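Local coordinates for protein eukaryotic translation initiation factor 4E type 5 (Leishmania major, PDB 7KCJ) that probably binds the 7-methylguanosine cap of messenger RNA and acts as a factor in the initiation of translation, at residues 115-118 with 119-123; 168-171 with 172-176; 58-61 with 62-65. One frame throughout, in Å; residues are numbered along the deposited sequence.

How the contacts relate
All three contacts are local, each formed along, or at the end of, a single helix packed on the curved antiparallel sheet of the eIF4E fold. Following the chain from the N terminus, contact 3 comes first, in helix 56-64; contact 1 follows on helix 108-121, and contact 2 on helix 165-178. They stand in series, so none nests within or crosses another, and none closes more than a helical turn. Contact 1 is the central one: Leu-117 packs on Trp-60 and Met-121 on Leu-59 of contact 3, while Leu-115 and Val-119 meet the 171-176 part of contact 2. Contacts 2 and 3 do not touch; their nearest atoms are about 13 Å apart.

Contact 1. Residues 115-118 with 119-123; sequences LVLA and VVMGE
Leu-117 and Met-121 touch one turn apart in the last turns of helix 108-121, a mostly buried contact in the middle of the helical layer that backs the curved sheet of the eIF4E fold. The two side chains run alongside each other in the same direction, and Met-121 CE rests 3.6 Å from Leu-117 CD2. Met-121 owes this to its last torsion: the chain is straight as far as SD and then bends (chi3 -61°), bringing the methyl against Leu-117 CD2. A flexible methionine suits such a place, since its end can be turned to fit.

Three valines occupy other sides of the helix. Val-116 and Val-120 share the face turned to the sheet, with Val-116 CG1 and Val-120 CG2 4.2 Å apart, and both pack on Leu-139 and Val-157. Such compact branched side chains let the helix lie close to the strands. Toward helix 165-178, Leu-115 CD1 and Val-119 CG1 lie 4.0 Å apart.

Regular backbone bonds from Val-119, Val-120 and Met-121 back to residues 115-117 carry the helix to its end, where Arg-15 of strand 13-23 bonds through NE to Val-120 O. Gly-122 is the first residue to leave helical angles. Its N still reaches Ala-118 O at 2.9 Å, but the bond is bent, with an angle of 132° at the hydrogen.

Contact 2. Residues 168-171 with 172-176; sequences VAEF and LAEAM
Glu-170 O receives the backbone N-H of Glu-174, with Glu-174 N 2.9 Å from Glu-170 O, a nearly straight bond that joins the two acidic residues one turn apart in helix 165-178. Glu-170 OE2 also forms a salt bridge with Arg-177 NH2. Similar backbone bonds run from Leu-172 N to Val-168 O, from Ala-173 N to Ala-169 O and from Ala-175 N to Phe-171 O, so the helix continues unbroken through this stretch. The Glu-170 chain bends at its second torsion (chi2 54°), turning the carboxylate along the helix toward the C-terminal end. This places Glu-170 OE2 3.7 Å from Glu-174 CG. The two carboxylates stand almost at right angles, their planes 83° apart, and Glu-170 OE2 is 4.3 Å from Glu-174 OE2.

On the buried side the contact is apolar. Leu-172 CD1 approaches Val-168 CG1 at 4.2 Å, and beneath them lie Ile-99 and Ile-101 of strand 97-103. Ala-169 touches Glu-190 and Ala-173 touches Ile-188, and their small size allows strand 186-191 to come close. Phe-171, with CG anti to its N (chi1 177°), passes beside Leu-172 N and packs on Val-119 of helix 108-121.

The helix is thus amphipathic, with aliphatic residues on the sheet and glutamates outward. Two like charges so close would be expected to repel each other, and Arg-177 probably offsets part of that cost by partly balancing the charge of Glu-170.

Contact 3. Residues 58-61 with 62-65; sequences ELWS and TMNS
Trp-60 and Met-63 meet where the benzene half of the indole comes up against the methionine chain: Trp-60 CE3 lies 3.8 Å from Met-63 CG, and the methylene approaches the ring obliquely. The bend at chi2 of Met-63 (-57°) directs SD away from the indole. Met-63 CG also lies 4.2 Å from Leu-59 CD1, the two chains running side by side. In eIF4E relatives a tryptophan of this dorsal helix receives eIF4G and 4E-BP peptides, and the exposed Trp-60 may serve similarly here.

The flat carbonyl group of Glu-58 is approached on both faces. Thr-62 OG1 donates to Glu-58 O at 2.7 Å from one face, while Thr-62 N reaches Glu-58 O at 3.0 Å from the other. With OG1 held beside its own N (chi1 -60°), a threonine inside a helix can satisfy its hydroxyl on the backbone one turn earlier. Thr-62 O in turn takes two donors from Ser-65, OG at 2.7 Å and the backbone N, both from one face of its plane. The backbone bond from Ser-65 N to Ser-61 O is weak. At the start of the helix, Glu-58 OE1 accepts from Thr-54 N.

Helix 56-64 leans on strands 48-55 and 77-82, Thr-62 over Leu-50 and Ile-53, Met-63 over Leu-78 and Phe-80. Leu-59, the buried residue of the group, fills the junction between Ile-53, Phe-80 and Met-121, as suits a branched aliphatic chain. Trp-60 lies beside helix 108-121, where it touches Leu-117 and Glu-114.

Contact 1. Residues 115-118 with 119-123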
loop_
_atom_site.group_PDB
_atom_site.type_symbol
_atom_site.label_atom_id
_atom_site.label_comp_id
_atom_site.label_asym_id
_atom_site.label_seq_id
_atom_site.Cartn_x
_atom_site.Cartn_y
_atom_site.Cartn_z
ATOM N N LEU A 115 9.478 3.451 5.185
ATOM C CA LEU A 115 10.191 2.194 5.058
ATOM C C LEU A 115 9.517 1.260 4.062
ATOM O O LEU A 115 10.199 0.721 3.192
ATOM C CB LEU A 115 10.346 1.528 6.431
ATOM C CG LEU A 115 10.922 0.105 6.413
ATOM C CD1 LEU A 115 12.433 0.130 6.237
ATOM C CD2 LEU A 115 10.531 -0.640 7.644
ATOM N N VAL A 116 8.189 1.067 4.178
ATOM C CA VAL A 116 7.459 0.163 3.289
ATOM C C VAL A 116 7.522 0.650 1.843
ATOM O O VAL A 116 7.828 -0.134 0.938
ATOM C CB VAL A 116 6.010 -0.078 3.764
ATOM C CG1 VAL A 116 5.293 -1.023 2.811
ATOM C CG2 VAL A 116 5.988 -0.666 5.170
ATOM N N LEU A 117 7.312 1.975 1.628
ATOM C CA LEU A 117 7.391 2.556 0.280
ATOM C C LEU A 117 8.784 2.293 -0.334
ATOM O O LEU A 117 8.874 1.852 -1.473
ATOM C CB LEU A 117 7.108 4.070 0.299
ATOM C CG LEU A 117 5.648 4.499 0.530
ATOM C CD1 LEU A 117 5.528 5.994 0.656
ATOM C CD2 LEU A 117 4.707 3.995 -0.571
ATOM N N ALA A 118 9.842 2.450 0.465
ATOM C CA ALA A 118 11.213 2.209 0.014
ATOM C C ALA A 118 11.508 0.735 -0.263
ATOM O O ALA A 118 12.037 0.427 -1.331
ATOM C CB ALA A 118 12.213 2.776 1.008
ATOM N N VAL A 119 11.159 -0.175 0.660
ATOM C CA VAL A 119 11.419 -1.592 0.459
ATOM C C VAL A 119 10.662 -2.160 -0.772
ATOM O O VAL A 119 11.194 -3.000 -1.494
ATOM C CB VAL A 119 11.185 -2.452 1.734
ATOM C CG1 VAL A 119 12.103 -2.079 2.895
ATOM C CG2 VAL A 119 9.732 -2.523 2.148
ATOM N N VAL A 120 9.428 -1.709 -1.006
ATOM C CA VAL A 120 8.625 -2.200 -2.125
ATOM C C VAL A 120 8.974 -1.543 -3.465
ATOM O O VAL A 120 9.163 -2.243 -4.461
ATOM C CB VAL A 120 7.121 -2.045 -1.786
ATOM C CG1 VAL A 120 6.222 -2.247 -3.001
ATOM C CG2 VAL A 120 6.723 -2.979 -0.651
ATOM N N MET A 121 9.017 -0.199 -3.513
ATOM C CA MET A 121 9.216 0.512 -4.786
ATOM C C MET A 121 10.640 0.973 -5.096
ATOM O O MET A 121 10.970 1.136 -6.273
ATOM C CB MET A 121 8.270 1.723 -4.895
ATOM C CG MET A 121 6.798 1.374 -4.751
ATOM S SD MET A 121 5.696 2.800 -5.035
ATOM C CE MET A 121 6.234 3.831 -3.793
ATOM N N GLY A 122 11.439 1.240 -4.066
ATOM C CA GLY A 122 12.805 1.727 -4.231
ATOM C C GLY A 122 13.708 0.822 -5.045
ATOM O O GLY A 122 13.603 -0.398 -4.950
ATOM N N GLU A 123 14.583 1.406 -5.873
ATOM C CA GLU A 123 15.472 0.625 -6.728
ATOM C C GLU A 123 16.482 -0.223 -5.952
ATOM O O GLU A 123 16.583 -1.425 -6.210
ATOM C CB GLU A 123 16.186 1.518 -7.756
ATOM C CG GLU A 123 16.235 0.923 -9.152
ATOM C CD GLU A 123 17.014 1.745 -10.162
ATOM O OE1 GLU A 123 18.126 2.205 -9.817
ATOM O OE2 GLU A 123 16.517 1.924 -11.299
#

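Contact 2. Residues 168-171 with 172-176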
loop_
_atom_site.group_PDB
_atom_site.type_symbol
_atom_site.label_atom_id
_atom_site.label_comp_id
_atom_site.label_asym_id
_atom_site.label_seq_id
_atom_site.Cartn_x
_atom_site.Cartn_y
_atom_site.Cartn_z
ATOM N N VAL A 168 10.438 -11.339 3.706
ATOM C CA VAL A 168 10.051 -9.942 3.587
ATOM C C VAL A 168 9.474 -9.448 4.920
ATOM O O VAL A 168 9.845 -8.371 5.387
ATOM C CB VAL A 168 9.026 -9.747 2.423
ATOM C CG1 VAL A 168 8.436 -8.343 2.433
ATOM C CG2 VAL A 168 9.658 -10.042 1.071
ATOM N N ALA A 169 8.567 -10.228 5.528
ATOM C CA ALA A 169 7.960 -9.843 6.791
ATOM C C ALA A 169 9.004 -9.708 7.895
ATOM O O ALA A 169 8.957 -8.741 8.650
ATOM C CB ALA A 169 6.893 -10.846 7.197
ATOM N N GLU A 170 9.978 -10.635 7.961
ATOM C CA GLU A 170 11.028 -10.552 8.984
ATOM C C GLU A 170 11.968 -9.379 8.716
ATOM O O GLU A 170 12.402 -8.720 9.655
ATOM C CB GLU A 170 11.810 -11.859 9.126
ATOM C CG GLU A 170 12.622 -11.937 10.408
ATOM C CD GLU A 170 11.839 -11.706 11.691
ATOM O OE1 GLU A 170 10.727 -12.269 11.828
ATOM O OE2 GLU A 170 12.336 -10.953 12.561
ATOM N N PHE A 171 12.225 -9.063 7.439
ATOM C CA PHE A 171 13.053 -7.909 7.085
ATOM C C PHE A 171 12.376 -6.625 7.585
ATOM O O PHE A 171 13.043 -5.779 8.167
ATOM C CB PHE A 171 13.272 -7.817 5.567
ATOM C CG PHE A 171 14.060 -6.584 5.205
ATOM C CD1 PHE A 171 15.420 -6.512 5.459
ATOM C CD2 PHE A 171 13.428 -5.458 4.711
ATOM C CE1 PHE A 171 16.140 -5.361 5.163
ATOM C CE2 PHE A 171 14.153 -4.305 4.420
ATOM C CZ PHE A 171 15.504 -4.268 4.632
ATOM N N LEU A 172 11.058 -6.497 7.362
ATOM C CA LEU A 172 10.318 -5.322 7.796
ATOM C C LEU A 172 10.320 -5.230 9.323
ATOM O O LEU A 172 10.510 -4.142 9.859
ATOM C CB LEU A 172 8.875 -5.358 7.268
ATOM C CG LEU A 172 8.708 -5.142 5.782
ATOM C CD1 LEU A 172 7.277 -5.523 5.322
ATOM C CD2 LEU A 172 9.033 -3.726 5.426
ATOM N N ALA A 173 10.143 -6.362 10.026
ATOM C CA ALA A 173 10.118 -6.361 11.484
ATOM C C ALA A 173 11.466 -5.965 12.080
ATOM O O ALA A 173 11.501 -5.234 13.061
ATOM C CB ALA A 173 9.687 -7.724 12.010
ATOM N N GLU A 174 12.574 -6.455 11.513
ATOM C CA GLU A 174 13.896 -6.076 12.015
ATOM C C GLU A 174 14.168 -4.583 11.741
ATOM O O GLU A 174 14.745 -3.923 12.605
ATOM C CB GLU A 174 14.993 -6.962 11.428
ATOM C CG GLU A 174 14.921 -8.383 11.926
ATOM C CD GLU A 174 16.161 -9.189 11.592
ATOM O OE1 GLU A 174 16.722 -8.990 10.490
ATOM O OE2 GLU A 174 16.577 -10.015 12.435
ATOM N N ALA A 175 13.680 -4.036 10.588
ATOM C CA ALA A 175 13.886 -2.623 10.243
ATOM C C ALA A 175 13.061 -1.654 11.106
ATOM O O ALA A 175 13.544 -0.570 11.430
ATOM C CB ALA A 175 13.616 -2.369 8.770
ATOM N N MET A 176 11.833 -2.046 11.477
ATOM C CA MET A 176 10.977 -1.236 12.332
ATOM C C MET A 176 11.540 -1.183 13.762
ATOM O O MET A 176 11.508 -0.116 14.390
ATOM C CB MET A 176 9.541 -1.779 12.301
ATOM C CG MET A 176 8.890 -1.679 10.916
ATOM S SD MET A 176 8.242 -0.012 10.630
ATOM C CE MET A 176 6.695 -0.092 11.517
#

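Contact 3. Residues 58-61 with 62-65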
loop_
_atom_site.group_PDB
_atom_site.type_symbol
_atom_site.label_atom_id
_atom_site.label_comp_id
_atom_site.label_asym_id
_atom_site.label_seq_id
_atom_site.Cartn_x
_atom_site.Cartn_y
_atom_site.Cartn_z
ATOM N N GLU A 58 9.022 12.096 -7.868
ATOM C CA GLU A 58 7.672 11.954 -8.397
ATOM C C GLU A 58 6.751 11.296 -7.354
ATOM O O GLU A 58 5.578 11.656 -7.261
ATOM C CB GLU A 58 7.684 11.153 -9.699
ATOM C CG GLU A 58 8.128 11.981 -10.883
ATOM C CD GLU A 58 8.177 11.260 -12.212
ATOM O OE1 GLU A 58 7.925 10.035 -12.246
ATOM O OE2 GLU A 58 8.465 11.926 -13.230
ATOM N N LEU A 59 7.281 10.358 -6.568
ATOM C CA LEU A 59 6.527 9.719 -5.502
ATOM C C LEU A 59 6.136 10.764 -4.430
ATOM O O LEU A 59 4.961 10.854 -4.091
ATOM C CB LEU A 59 7.365 8.583 -4.859
ATOM C CG LEU A 59 6.837 8.004 -3.516
ATOM C CD1 LEU A 59 5.428 7.379 -3.668
ATOM C CD2 LEU A 59 7.838 7.023 -2.911
ATOM N N TRP A 60 7.096 11.526 -3.888
ATOM C CA TRP A 60 6.778 12.484 -2.834
ATOM C C TRP A 60 5.970 13.687 -3.361
ATOM O O TRP A 60 5.155 14.221 -2.605
ATOM C CB TRP A 60 8.016 12.881 -2.036
ATOM C CG TRP A 60 8.635 11.725 -1.282
ATOM C CD1 TRP A 60 9.909 11.260 -1.415
ATOM C CD2 TRP A 60 8.002 10.885 -0.292
ATOM N NE1 TRP A 60 10.122 10.209 -0.548
ATOM C CE2 TRP A 60 8.960 9.944 0.133
ATOM C CE3 TRP A 60 6.743 10.882 0.322
ATOM C CZ2 TRP A 60 8.684 8.986 1.106
ATOM C CZ3 TRP A 60 6.475 9.937 1.293
ATOM C CH2 TRP A 60 7.432 8.994 1.663
ATOM N N SER A 61 6.120 14.053 -4.657
ATOM C CA SER A 61 5.286 15.116 -5.245
ATOM C C SER A 61 3.844 14.634 -5.324
ATOM O O SER A 61 2.936 15.421 -5.077
ATOM C CB SER A 61 5.768 15.499 -6.637
ATOM O OG SER A 61 7.066 16.062 -6.588
ATOM N N THR A 62 3.625 13.339 -5.672
ATOM C CA THR A 62 2.293 12.731 -5.722
ATOM C C THR A 62 1.674 12.732 -4.317
ATOM O O THR A 62 0.525 13.138 -4.156
ATOM C CB THR A 62 2.368 11.305 -6.323
ATOM O OG1 THR A 62 2.900 11.396 -7.640
ATOM C CG2 THR A 62 1.010 10.611 -6.379
ATOM N N MET A 63 2.441 12.310 -3.299
ATOM C CA MET A 63 1.970 12.267 -1.913
ATOM C C MET A 63 1.648 13.656 -1.381
ATOM O O MET A 63 0.696 13.800 -0.615
ATOM C CB MET A 63 3.015 11.626 -0.995
ATOM C CG MET A 63 3.376 10.194 -1.362
ATOM S SD MET A 63 1.970 9.051 -1.402
ATOM C CE MET A 63 1.476 9.119 0.261
ATOM N N ASN A 64 2.450 14.676 -1.755
ATOM C CA ASN A 64 2.260 16.072 -1.310
ATOM C C ASN A 64 1.065 16.738 -1.969
ATOM O O ASN A 64 0.557 17.709 -1.424
ATOM C CB ASN A 64 3.545 16.912 -1.503
ATOM C CG ASN A 64 3.460 18.439 -1.336
ATOM O OD1 ASN A 64 3.085 19.200 -2.261
ATOM N ND2 ASN A 64 3.834 18.945 -0.160
ATOM N N SER A 65 0.594 16.230 -3.125
ATOM C CA SER A 65 -0.593 16.801 -3.778
ATOM C C SER A 65 -1.918 16.366 -3.086
ATOM O O SER A 65 -2.994 16.867 -3.424
ATOM C CB SER A 65 -0.642 16.373 -5.242
ATOM O OG SER A 65 -1.014 15.006 -5.359
#